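Local structure of fructosyl amine: oxygen oxidoreductase (Aspergillus fumigatus, 3DJE) at residues Trp81-Tyr91 / Ala158-Ala167; Pro183-Glu193 / Ala200-Arg209. The protein oxidatively deglycates fructosyl amines (Amadori compounds) with the help of a bound FAD cofactor and molecular oxygen. All coordinates share one frame; numbering follows the deposited sequence.

Contact 1. Residues Trp81-Tyr91 / Ala158-Ala167; sequences WKNDPLFKPYY and AHARNALVAA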
loop_
_atom_site.group_PDB
_atom_site.type_symbol
_atom_site.label_atom_id
_atom_site.label_comp_id
_atom_site.label_asym_id
_atom_site.label_seq_id
_atom_site.Cartn_x
_atom_site.Cartn_y
_atom_site.Cartn_z
ATOM N N TRP A 81 -13.380 -8.576 1.809
ATOM C CA TRP A 81 -13.437 -8.057 3.173
ATOM C C TRP A 81 -14.790 -8.314 3.849
ATOM O O TRP A 81 -14.852 -8.494 5.059
ATOM C CB TRP A 81 -13.134 -6.565 3.210
ATOM C CG TRP A 81 -11.709 -6.220 2.825
ATOM C CD1 TRP A 81 -11.303 -5.550 1.702
ATOM C CD2 TRP A 81 -10.519 -6.534 3.561
ATOM N NE1 TRP A 81 -9.926 -5.412 1.698
ATOM C CE2 TRP A 81 -9.420 -6.005 2.830
ATOM C CE3 TRP A 81 -10.275 -7.202 4.771
ATOM C CZ2 TRP A 81 -8.091 -6.144 3.274
ATOM C CZ3 TRP A 81 -8.972 -7.352 5.204
ATOM C CH2 TRP A 81 -7.889 -6.814 4.464
ATOM N N LYS A 82 -15.854 -8.316 3.056
ATOM C CA LYS A 82 -17.219 -8.470 3.596
ATOM C C LYS A 82 -17.682 -9.918 3.718
ATOM O O LYS A 82 -18.460 -10.244 4.627
ATOM C CB LYS A 82 -18.216 -7.706 2.722
ATOM C CG LYS A 82 -18.175 -6.203 2.949
ATOM C CD LYS A 82 -18.732 -5.460 1.750
ATOM C CE LYS A 82 -20.243 -5.568 1.664
ATOM N NZ LYS A 82 -20.754 -4.712 0.563
ATOM N N ASN A 83 -17.208 -10.777 2.813
ATOM C CA ASN A 83 -17.788 -12.111 2.636
ATOM C C ASN A 83 -16.833 -13.292 2.778
ATOM O O ASN A 83 -17.295 -14.433 2.932
ATOM C CB ASN A 83 -18.509 -12.199 1.287
ATOM C CG ASN A 83 -19.649 -11.192 1.173
ATOM O OD1 ASN A 83 -20.371 -10.948 2.136
ATOM N ND2 ASN A 83 -19.819 -10.616 -0.012
ATOM N N ASP A 84 -15.521 -13.048 2.719
ATOM C CA ASP A 84 -14.550 -14.146 2.841
ATOM C C ASP A 84 -14.236 -14.313 4.324
ATOM O O ASP A 84 -13.697 -13.392 4.936
ATOM C CB ASP A 84 -13.273 -13.806 2.058
ATOM C CG ASP A 84 -12.244 -14.937 2.054
ATOM O OD1 ASP A 84 -12.284 -15.832 2.930
ATOM O OD2 ASP A 84 -11.370 -14.894 1.158
ATOM N N PRO A 85 -14.575 -15.472 4.922
ATOM C CA PRO A 85 -14.359 -15.675 6.365
ATOM C C PRO A 85 -12.913 -15.438 6.808
ATOM O O PRO A 85 -12.670 -15.101 7.973
ATOM C CB PRO A 85 -14.745 -17.144 6.585
ATOM C CG PRO A 85 -15.595 -17.491 5.440
ATOM C CD PRO A 85 -15.169 -16.660 4.280
ATOM N N LEU A 86 -11.960 -15.602 5.889
ATOM C CA LEU A 86 -10.563 -15.410 6.235
ATOM C C LEU A 86 -10.242 -13.934 6.466
ATOM O O LEU A 86 -9.366 -13.610 7.274
ATOM C CB LEU A 86 -9.647 -15.955 5.135
ATOM C CG LEU A 86 -8.150 -15.983 5.448
ATOM C CD1 LEU A 86 -7.845 -17.003 6.526
ATOM C CD2 LEU A 86 -7.421 -16.312 4.159
ATOM N N PHE A 87 -10.949 -13.041 5.759
ATOM C CA PHE A 87 -10.618 -11.604 5.808
ATOM C C PHE A 87 -11.603 -10.769 6.611
ATOM O O PHE A 87 -11.238 -9.718 7.132
ATOM C CB PHE A 87 -10.473 -11.036 4.389
ATOM C CG PHE A 87 -9.291 -11.597 3.666
ATOM C CD1 PHE A 87 -8.001 -11.201 4.023
ATOM C CD2 PHE A 87 -9.446 -12.557 2.668
ATOM C CE1 PHE A 87 -6.876 -11.741 3.382
ATOM C CE2 PHE A 87 -8.330 -13.102 2.033
ATOM C CZ PHE A 87 -7.039 -12.689 2.389
ATOM N N LYS A 88 -12.842 -11.242 6.713
ATOM C CA LYS A 88 -13.862 -10.527 7.498
ATOM C C LYS A 88 -13.403 -10.081 8.905
ATOM O O LYS A 88 -13.743 -8.975 9.344
ATOM C CB LYS A 88 -15.129 -11.372 7.626
ATOM C CG LYS A 88 -15.901 -11.482 6.348
ATOM C CD LYS A 88 -17.094 -12.431 6.503
ATOM C CE LYS A 88 -17.977 -12.031 7.682
ATOM N NZ LYS A 88 -18.555 -10.657 7.551
ATOM N N PRO A 89 -12.643 -10.928 9.631
ATOM C CA PRO A 89 -12.288 -10.542 11.006
ATOM C C PRO A 89 -11.505 -9.234 11.131
ATOM O O PRO A 89 -11.443 -8.670 12.231
ATOM C CB PRO A 89 -11.384 -11.693 11.471
ATOM C CG PRO A 89 -11.836 -12.890 10.654
ATOM C CD PRO A 89 -12.151 -12.283 9.297
ATOM N N TYR A 90 -10.897 -8.796 10.026
ATOM C CA TYR A 90 -9.902 -7.705 10.060
ATOM C C TYR A 90 -10.450 -6.395 9.556
ATOM O O TYR A 90 -9.775 -5.375 9.685
ATOM C CB TYR A 90 -8.629 -8.100 9.290
ATOM C CG TYR A 90 -8.162 -9.439 9.767
ATOM C CD1 TYR A 90 -7.764 -9.616 11.078
ATOM C CD2 TYR A 90 -8.235 -10.568 8.936
ATOM C CE1 TYR A 90 -7.407 -10.876 11.567
ATOM C CE2 TYR A 90 -7.868 -11.832 9.411
ATOM C CZ TYR A 90 -7.469 -11.986 10.733
ATOM O OH TYR A 90 -7.113 -13.242 11.201
ATOM N N TYR A 91 -11.669 -6.415 9.015
ATOM C CA TYR A 91 -12.289 -5.216 8.454
ATOM C C TYR A 91 -13.243 -4.544 9.441
ATOM O O TYR A 91 -14.129 -5.200 10.003
ATOM C CB TYR A 91 -13.023 -5.524 7.145
ATOM C CG TYR A 91 -13.782 -4.327 6.607
ATOM C CD1 TYR A 91 -13.123 -3.135 6.282
ATOM C CD2 TYR A 91 -15.165 -4.366 6.482
ATOM C CE1 TYR A 91 -13.834 -2.029 5.804
ATOM C CE2 TYR A 91 -15.878 -3.272 5.995
ATOM C CZ TYR A 91 -15.199 -2.104 5.667
ATOM O OH TYR A 91 -15.906 -1.011 5.215
ATOM N N ALA A 158 -8.828 -1.743 7.776
ATOM C CA ALA A 158 -8.489 -3.150 8.057
ATOM C C ALA A 158 -7.239 -3.234 8.888
ATOM O O ALA A 158 -6.333 -2.412 8.718
ATOM C CB ALA A 158 -8.269 -3.923 6.772
ATOM N N HIS A 159 -7.185 -4.228 9.774
ATOM C CA HIS A 159 -5.935 -4.527 10.465
ATOM C C HIS A 159 -4.978 -5.207 9.511
ATOM O O HIS A 159 -5.019 -6.433 9.333
ATOM C CB HIS A 159 -6.141 -5.346 11.735
ATOM C CG HIS A 159 -4.957 -5.295 12.640
ATOM N ND1 HIS A 159 -3.701 -5.697 12.237
ATOM C CD2 HIS A 159 -4.812 -4.801 13.894
ATOM C CE1 HIS A 159 -2.843 -5.500 13.224
ATOM N NE2 HIS A 159 -3.490 -4.950 14.240
ATOM N N ALA A 160 -4.137 -4.397 8.873
ATOM C CA ALA A 160 -3.350 -4.871 7.730
ATOM C C ALA A 160 -2.392 -6.007 8.081
ATOM O O ALA A 160 -2.383 -7.065 7.415
ATOM C CB ALA A 160 -2.594 -3.695 7.050
ATOM N N ARG A 161 -1.606 -5.796 9.129
ATOM C CA ARG A 161 -0.647 -6.806 9.556
ATOM C C ARG A 161 -1.336 -8.134 9.887
ATOM O O ARG A 161 -0.912 -9.202 9.412
ATOM C CB ARG A 161 0.170 -6.311 10.736
ATOM C CG ARG A 161 1.177 -7.342 11.222
ATOM C CD ARG A 161 1.588 -7.044 12.658
ATOM N NE ARG A 161 0.515 -7.456 13.561
ATOM C CZ ARG A 161 0.361 -7.067 14.826
ATOM N NH1 ARG A 161 1.213 -6.218 15.413
ATOM N NH2 ARG A 161 -0.660 -7.535 15.508
ATOM N N ASN A 162 -2.401 -8.085 10.685
ATOM C CA ASN A 162 -3.097 -9.321 11.045
ATOM C C ASN A 162 -3.730 -10.030 9.834
ATOM O O ASN A 162 -3.739 -11.269 9.772
ATOM C CB ASN A 162 -4.121 -9.059 12.153
ATOM C CG ASN A 162 -3.460 -8.755 13.497
ATOM O OD1 ASN A 162 -2.261 -8.992 13.694
ATOM N ND2 ASN A 162 -4.249 -8.235 14.432
ATOM N N ALA A 163 -4.230 -9.252 8.868
ATOM C CA ALA A 163 -4.807 -9.839 7.643
ATOM C C ALA A 163 -3.720 -10.500 6.778
ATOM O O ALA A 163 -3.909 -11.605 6.221
ATOM C CB ALA A 163 -5.540 -8.768 6.831
ATOM N N LEU A 164 -2.585 -9.816 6.664
ATOM C CA LEU A 164 -1.432 -10.333 5.904
ATOM C C LEU A 164 -0.948 -11.663 6.493
ATOM O O LEU A 164 -0.744 -12.643 5.769
ATOM C CB LEU A 164 -0.306 -9.285 5.901
ATOM C CG LEU A 164 0.997 -9.636 5.179
ATOM C CD1 LEU A 164 0.749 -9.865 3.698
ATOM C CD2 LEU A 164 1.983 -8.469 5.396
ATOM N N VAL A 165 -0.782 -11.690 7.814
ATOM C CA VAL A 165 -0.364 -12.898 8.533
ATOM C C VAL A 165 -1.411 -14.009 8.355
ATOM O O VAL A 165 -1.056 -15.135 8.040
ATOM C CB VAL A 165 -0.088 -12.594 10.025
ATOM C CG1 VAL A 165 0.126 -13.872 10.820
ATOM C CG2 VAL A 165 1.158 -11.702 10.161
ATOM N N ALA A 166 -2.693 -13.677 8.497
ATOM C CA ALA A 166 -3.749 -14.690 8.339
ATOM C C ALA A 166 -3.690 -15.310 6.940
ATOM O O ALA A 166 -3.828 -16.525 6.783
ATOM C CB ALA A 166 -5.132 -14.086 8.613
ATOM N N ALA A 167 -3.535 -14.467 5.921
ATOM C CA ALA A 167 -3.489 -14.965 4.543
ATOM C C ALA A 167 -2.252 -15.845 4.309
ATOM O O ALA A 167 -2.357 -16.893 3.659
ATOM C CB ALA A 167 -3.511 -13.810 3.556
#
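Tyr91 and Ala158 form an antiparallel non-hydrogen-bonded pair, flanked by the backbone bond His159 N to Tyr90 O (2.8 Å); the turn between helix 64-83 and Tyr91 lies beside the first turns of helix 160-173. The same Tyr90 O also takes a CA-H...O contact from Ala158 CA. Tyr90 contributes the most surface. Its CG lies anti to its own carbonyl carbon (chi1 -51°), which lays the ring against the helix: Ala163 CA sits over one face, 4.1 Å from the centroid, as a CH-pi contact, and Pro89 CB covers the opposite face. Farther out, Tyr90 CE2 touches Ala166 CB at 3.6 Å, while Asn162 CB comes up to CD1 and CE1. Trp81 approaches from the helix end. Ala158 CB lies over the face of its six-membered ring, 3.7 Å from CH2, and Ala163 CB meets the same ring at the edge; the indole NE1 is bonded to Lys368 O, next to the flavin site. Phe87 brings CZ to 3.9 Å from Ala167 CB, and the methyls of Leu86 reach Ala166 O and Ala167 CA. At the start of the helix, His159 is the N-cap: its ND1 accepts from Asn162 N (3.1 Å). Asn162 OD1 in turn receives both NE and NH2 of Arg161, whose NH2 also pairs with Glu271. Rings meeting alanines let turn and helix pack closely; His159 N to Tyr90 O is the only hydrogen bond found between the two segments, and the rest of the contact is mainly apolar.

Contact 2. Residues Pro183-Glu193 / Ala200-Arg209; sequences PQGRVVTLIFE and AVTADGKIWR. Unlike the reference sequence in segment 200-209: Ala203 (reference Gly). With FAD (flavin-adenine dinucleotide), chain C.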
loop_
_atom_site.group_PDB
_atom_site.type_symbol
_atom_site.label_atom_id
_atom_site.label_comp_id
_atom_site.label_asym_id
_atom_site.label_seq_id
_atom_site.Cartn_x
_atom_site.Cartn_y
_atom_site.Cartn_z
ATOM N N PRO A 183 20.052 -14.920 5.043
ATOM C CA PRO A 183 20.103 -14.845 3.576
ATOM C C PRO A 183 19.156 -15.742 2.784
ATOM O O PRO A 183 19.046 -15.547 1.572
ATOM C CB PRO A 183 21.543 -15.286 3.269
ATOM C CG PRO A 183 21.828 -16.314 4.336
ATOM C CD PRO A 183 21.073 -15.846 5.576
ATOM N N GLN A 184 18.505 -16.707 3.433
ATOM C CA GLN A 184 17.775 -17.778 2.716
ATOM C C GLN A 184 16.653 -17.293 1.788
ATOM O O GLN A 184 16.373 -17.932 0.778
ATOM C CB GLN A 184 17.244 -18.853 3.680
ATOM C CG GLN A 184 16.327 -18.318 4.801
ATOM C CD GLN A 184 17.102 -17.782 6.024
ATOM O OE1 GLN A 184 18.340 -17.698 6.018
ATOM N NE2 GLN A 184 16.367 -17.418 7.082
ATOM N N GLY A 185 16.018 -16.179 2.137
ATOM C CA GLY A 185 14.903 -15.664 1.332
ATOM C C GLY A 185 15.199 -14.389 0.563
ATOM O O GLY A 185 14.296 -13.821 -0.045
ATOM N N ARG A 186 16.453 -13.925 0.595
ATOM C CA ARG A 186 16.818 -12.698 -0.099
ATOM C C ARG A 186 17.242 -13.031 -1.522
ATOM O O ARG A 186 18.347 -13.547 -1.753
ATOM C CB ARG A 186 17.941 -11.931 0.629
ATOM C CG ARG A 186 18.438 -10.723 -0.163
ATOM C CD ARG A 186 19.299 -9.754 0.652
ATOM N NE ARG A 186 18.479 -8.870 1.485
ATOM C CZ ARG A 186 17.722 -7.872 1.021
ATOM N NH1 ARG A 186 17.662 -7.622 -0.292
ATOM N NH2 ARG A 186 17.009 -7.126 1.865
ATOM N N VAL A 187 16.376 -12.734 -2.482
ATOM C CA VAL A 187 16.739 -12.978 -3.882
ATOM C C VAL A 187 17.826 -11.989 -4.289
ATOM O O VAL A 187 17.718 -10.785 -4.016
ATOM C CB VAL A 187 15.524 -12.830 -4.822
ATOM C CG1 VAL A 187 15.968 -12.862 -6.267
ATOM C CG2 VAL A 187 14.508 -13.947 -4.557
ATOM N N VAL A 188 18.866 -12.500 -4.955
ATOM C CA VAL A 188 19.959 -11.633 -5.423
ATOM C C VAL A 188 19.951 -11.418 -6.931
ATOM O O VAL A 188 20.509 -10.432 -7.423
ATOM C CB VAL A 188 21.365 -12.102 -4.964
ATOM C CG1 VAL A 188 21.449 -12.093 -3.424
ATOM C CG2 VAL A 188 21.711 -13.472 -5.554
ATOM N N THR A 189 19.344 -12.360 -7.653
ATOM C CA THR A 189 19.098 -12.201 -9.091
ATOM C C THR A 189 18.045 -13.189 -9.539
ATOM O O THR A 189 17.886 -14.237 -8.934
ATOM C CB THR A 189 20.385 -12.428 -9.936
ATOM O OG1 THR A 189 20.117 -12.115 -11.312
ATOM C CG2 THR A 189 20.898 -13.865 -9.816
ATOM N N LEU A 190 17.300 -12.828 -10.581
ATOM C CA LEU A 190 16.523 -13.840 -11.287
ATOM C C LEU A 190 17.495 -14.666 -12.138
ATOM O O LEU A 190 18.638 -14.234 -12.406
ATOM C CB LEU A 190 15.451 -13.171 -12.171
ATOM C CG LEU A 190 14.448 -12.279 -11.419
ATOM C CD1 LEU A 190 13.500 -11.592 -12.407
ATOM C CD2 LEU A 190 13.663 -13.083 -10.376
ATOM N N ILE A 191 17.052 -15.855 -12.527
ATOM C CA ILE A 191 17.826 -16.723 -13.414
ATOM C C ILE A 191 17.467 -16.405 -14.857
ATOM O O ILE A 191 16.362 -16.690 -15.282
ATOM C CB ILE A 191 17.558 -18.222 -13.147
ATOM C CG1 ILE A 191 17.952 -18.599 -11.710
ATOM C CG2 ILE A 191 18.322 -19.110 -14.157
ATOM C CD1 ILE A 191 17.438 -19.989 -11.297
ATOM N N PHE A 192 18.412 -15.829 -15.608
ATOM C CA PHE A 192 18.171 -15.477 -17.020
ATOM C C PHE A 192 18.858 -16.490 -17.919
ATOM O O PHE A 192 20.088 -16.602 -17.922
ATOM C CB PHE A 192 18.669 -14.064 -17.334
ATOM C CG PHE A 192 17.838 -12.968 -16.703
ATOM C CD1 PHE A 192 16.748 -12.428 -17.376
ATOM C CD2 PHE A 192 18.160 -12.470 -15.438
ATOM C CE1 PHE A 192 15.984 -11.401 -16.796
ATOM C CE2 PHE A 192 17.403 -11.445 -14.854
ATOM C CZ PHE A 192 16.324 -10.916 -15.534
ATOM N N GLU A 193 18.053 -17.245 -18.652
ATOM C CA GLU A 193 18.574 -18.345 -19.469
ATOM C C GLU A 193 17.782 -18.403 -20.756
ATOM O O GLU A 193 16.542 -18.514 -20.726
ATOM C CB GLU A 193 18.418 -19.660 -18.698
ATOM C CG GLU A 193 18.848 -20.946 -19.401
ATOM C CD GLU A 193 18.354 -22.175 -18.630
ATOM O OE1 GLU A 193 17.461 -22.886 -19.146
ATOM O OE2 GLU A 193 18.811 -22.404 -17.490
ATOM N N ALA A 200 14.991 -18.030 -9.519
ATOM C CA ALA A 200 15.777 -17.031 -8.775
ATOM C C ALA A 200 16.920 -17.662 -8.004
ATOM O O ALA A 200 16.897 -18.855 -7.699
ATOM C CB ALA A 200 14.886 -16.276 -7.792
ATOM N N VAL A 201 17.903 -16.839 -7.672
ATOM C CA VAL A 201 18.992 -17.275 -6.788
ATOM C C VAL A 201 18.911 -16.442 -5.519
ATOM O O VAL A 201 18.778 -15.214 -5.598
ATOM C CB VAL A 201 20.365 -17.060 -7.437
ATOM C CG1 VAL A 201 21.482 -17.563 -6.519
ATOM C CG2 VAL A 201 20.437 -17.753 -8.799
ATOM N N THR A 202 19.013 -17.102 -4.360
ATOM C CA THR A 202 18.996 -16.388 -3.073
ATOM C C THR A 202 20.415 -16.162 -2.533
ATOM O O THR A 202 21.367 -16.795 -3.012
ATOM C CB THR A 202 18.099 -17.081 -2.029
ATOM O OG1 THR A 202 18.414 -18.478 -1.979
ATOM C CG2 THR A 202 16.624 -16.933 -2.429
ATOM N N ALA A 203 20.539 -15.265 -1.555
ATOM C CA ALA A 203 21.845 -14.818 -1.048
ATOM C C ALA A 203 22.653 -15.912 -0.346
ATOM O O ALA A 203 23.868 -15.732 -0.133
ATOM C CB ALA A 203 21.663 -13.648 -0.108
ATOM N N ASP A 204 21.984 -16.994 0.067
ATOM C CA ASP A 204 22.667 -18.192 0.601
ATOM C C ASP A 204 23.283 -19.060 -0.502
ATOM O O ASP A 204 23.856 -20.128 -0.229
ATOM C CB ASP A 204 21.726 -19.041 1.473
ATOM C CG ASP A 204 20.521 -19.551 0.722
ATOM O OD1 ASP A 204 20.262 -19.053 -0.411
ATOM O OD2 ASP A 204 19.821 -20.464 1.250
ATOM N N GLY A 205 23.181 -18.597 -1.747
ATOM C CA GLY A 205 23.676 -19.362 -2.880
ATOM C C GLY A 205 22.853 -20.614 -3.118
ATOM O O GLY A 205 23.402 -21.731 -3.254
ATOM N N LYS A 206 21.533 -20.452 -3.080
ATOM C CA LYS A 206 20.625 -21.533 -3.464
ATOM C C LYS A 206 19.922 -21.123 -4.751
ATOM O O LYS A 206 19.484 -19.986 -4.887
ATOM C CB LYS A 206 19.593 -21.827 -2.380
ATOM C CG LYS A 206 18.731 -23.062 -2.679
ATOM C CD LYS A 206 17.990 -23.593 -1.447
ATOM C CE LYS A 206 18.897 -23.697 -0.214
ATOM N NZ LYS A 206 18.225 -24.378 0.939
ATOM N N ILE A 207 19.831 -22.076 -5.675
ATOM C CA ILE A 207 19.217 -21.870 -6.981
ATOM C C ILE A 207 17.809 -22.447 -6.922
ATOM O O ILE A 207 17.645 -23.626 -6.613
ATOM C CB ILE A 207 20.016 -22.602 -8.082
ATOM C CG1 ILE A 207 21.428 -22.006 -8.181
ATOM C CG2 ILE A 207 19.273 -22.539 -9.436
ATOM C CD1 ILE A 207 22.403 -22.877 -8.985
ATOM N N TRP A 208 16.821 -21.600 -7.210
ATOM C CA TRP A 208 15.407 -21.949 -7.117
ATOM C C TRP A 208 14.813 -21.931 -8.514
ATOM O O TRP A 208 14.419 -20.884 -9.005
ATOM C CB TRP A 208 14.647 -20.955 -6.234
ATOM C CG TRP A 208 15.045 -20.996 -4.803
ATOM C CD1 TRP A 208 16.014 -20.235 -4.200
ATOM C CD2 TRP A 208 14.486 -21.818 -3.782
ATOM N NE1 TRP A 208 16.086 -20.541 -2.863
ATOM C CE2 TRP A 208 15.174 -21.518 -2.579
ATOM C CE3 TRP A 208 13.476 -22.794 -3.765
ATOM C CZ2 TRP A 208 14.871 -22.150 -1.358
ATOM C CZ3 TRP A 208 13.178 -23.435 -2.554
ATOM C CH2 TRP A 208 13.882 -23.107 -1.368
ATOM N N ARG A 209 14.774 -23.093 -9.158
ATOM C CA ARG A 209 14.240 -23.165 -10.524
ATOM C C ARG A 209 12.732 -23.353 -10.468
ATOM O O ARG A 209 12.233 -24.087 -9.621
ATOM C CB ARG A 209 14.916 -24.298 -11.310
ATOM C CG ARG A 209 16.401 -24.048 -11.515
ATOM C CD ARG A 209 17.052 -25.006 -12.495
ATOM N NE ARG A 209 18.417 -24.583 -12.800
ATOM C CZ ARG A 209 18.760 -23.795 -13.819
ATOM N NH1 ARG A 209 17.847 -23.337 -14.672
ATOM N NH2 ARG A 209 20.038 -23.471 -13.992
HETATM P PA FAD C . 4.907 -4.999 -0.194
HETATM O O1A FAD C . 3.754 -5.414 0.613
HETATM O O2A FAD C . 5.759 -3.875 0.301
HETATM O O5B FAD C . 5.748 -6.323 -0.396
HETATM C C5B FAD C . 7.028 -6.342 -1.033
HETATM C C4B FAD C . 7.767 -7.578 -0.504
HETATM O O4B FAD C . 8.931 -7.664 -1.346
HETATM C C3B FAD C . 8.261 -7.274 0.930
HETATM O O3B FAD C . 7.731 -8.220 1.873
HETATM C C2B FAD C . 9.784 -7.408 0.775
HETATM O O2B FAD C . 10.409 -8.046 1.932
HETATM C C1B FAD C . 9.907 -8.240 -0.533
HETATM N N9A FAD C . 11.321 -8.143 -1.010
HETATM C C8A FAD C . 12.134 -7.066 -1.020
HETATM N N7A FAD C . 13.347 -7.439 -1.480
HETATM C C5A FAD C . 13.293 -8.750 -1.756
HETATM C C6A FAD C . 14.223 -9.680 -2.233
HETATM N N6A FAD C . 15.491 -9.294 -2.507
HETATM N N1A FAD C . 13.833 -10.958 -2.402
HETATM C C2A FAD C . 12.584 -11.350 -2.124
HETATM N N3A FAD C . 11.671 -10.489 -1.661
HETATM C C4A FAD C . 12.009 -9.191 -1.472
HETATM N N1 FAD C . -3.084 1.010 0.550
HETATM C C2 FAD C . -4.454 0.924 0.792
HETATM O O2 FAD C . -5.187 0.213 0.103
HETATM N N3 FAD C . -5.001 1.669 1.838
HETATM C C4 FAD C . -4.220 2.502 2.633
HETATM O O4 FAD C . -4.740 3.144 3.554
HETATM C C4X FAD C . -2.846 2.593 2.365
HETATM N N5 FAD C . -2.037 3.429 3.132
HETATM C C5X FAD C . -0.654 3.376 2.973
HETATM C C6 FAD C . 0.146 4.056 3.886
HETATM C C7 FAD C . 1.531 3.988 3.786
HETATM C C7M FAD C . 2.362 4.779 4.806
HETATM C C8 FAD C . 2.125 3.217 2.789
HETATM C C8M FAD C . 3.665 3.081 2.730
HETATM C C9 FAD C . 1.312 2.519 1.883
HETATM C C9A FAD C . -0.084 2.585 1.978
HETATM N N10 FAD C . -0.926 1.907 1.075
HETATM C C10 FAD C . -2.296 1.843 1.328
HETATM C "C1'" FAD C . -0.371 1.251 -0.117
HETATM C "C2'" FAD C . -0.148 -0.235 0.162
HETATM O "O2'" FAD C . 0.418 -0.407 1.480
HETATM C "C3'" FAD C . 0.785 -0.810 -0.899
HETATM O "O3'" FAD C . 0.338 -0.383 -2.203
HETATM C "C4'" FAD C . 0.796 -2.343 -0.892
HETATM O "O4'" FAD C . 0.912 -2.866 0.430
HETATM C "C5'" FAD C . 1.984 -2.831 -1.730
HETATM O "O5'" FAD C . 1.978 -4.268 -1.783
HETATM P P FAD C . 3.161 -5.048 -2.533
HETATM O O1P FAD C . 3.300 -4.504 -3.917
HETATM O O2P FAD C . 2.892 -6.484 -2.314
HETATM O O3P FAD C . 4.490 -4.664 -1.714
HETATM O O HOH W 1 17.268 -20.431 0.338
HETATM O O HOH W 2 20.749 -21.836 -16.055
#
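Backbone bonds join strand 187-193 to strand 196-202 as a beta hairpin, with Val188 N to Val201 O (2.8 Å) and Val201 N to Thr189 O (2.9 Å), both nearly straight. An extra residue in strand 187-193 sets Val188 and Thr189 together opposite Val201, a classic bulge that shifts the register by one. Before it, Ala203 N bonds to Arg186 O at a more bent angle (134°), tying the type I turn 183-186 to the end of strand 196-202.

Apolar contacts line the strands. Ile191, its CG1 anti to the carbonyl carbon (chi1 -61°), sends CD1 across Ala200 to Ile207 CG2 (3.7 Å) on the third strand, while its CG1 meets Val201 CG2. Thr189 CG2 lies alongside Val201, Val188 CG1 covers Ala203, and Val187 CG1 rests on Ala200 CB (3.9 Å).

Charges close the far end. Arg209 NH1 forms a salt bridge with Glu193 OE2 (3.1 Å), arriving on the syn side, 24° out of the carboxylate plane; a water bridges the same oxygen to Arg209 NH2. At the other end, a second water donates to Gln184 O and Asp204 OD2, with a weak bond from Trp208 NE1. That indole nitrogen also donates to Thr202 OG1.

The cofactor is bound through the backbone. Val187 N donates to FAD N1A (3.1 Å) and Val187 O accepts from N6A (3.1 Å). Val187 faces Thr202 as a non-hydrogen-bonded pair, so neither its N nor its O is used toward strand 196-202 and both can bond to the adenine. The hairpin edge thus meets N1A and N6A with one donor and one acceptor from the main chain of a single residue.

Contact 1 lies nearer the middle of the chain, its centre about 15 Å from the centre of the chain, against about 26 Å for contact 2; their nearest atoms are about 14 Å apart. They share no helix or strand. In contact 1 distant parts of the sequence meet, and a turn packs on a helix through rings and alanine methyls. Contact 2 is local, a hairpin and its third strand, relying on main-chain bonds, aliphatic packing, waters and a salt bridge at its far end. Contact 2 touches the FAD adenine; contact 1 is one layer away, with Trp81 beside Phe367 and Lys368, its side chain about 8 Å from the FAD.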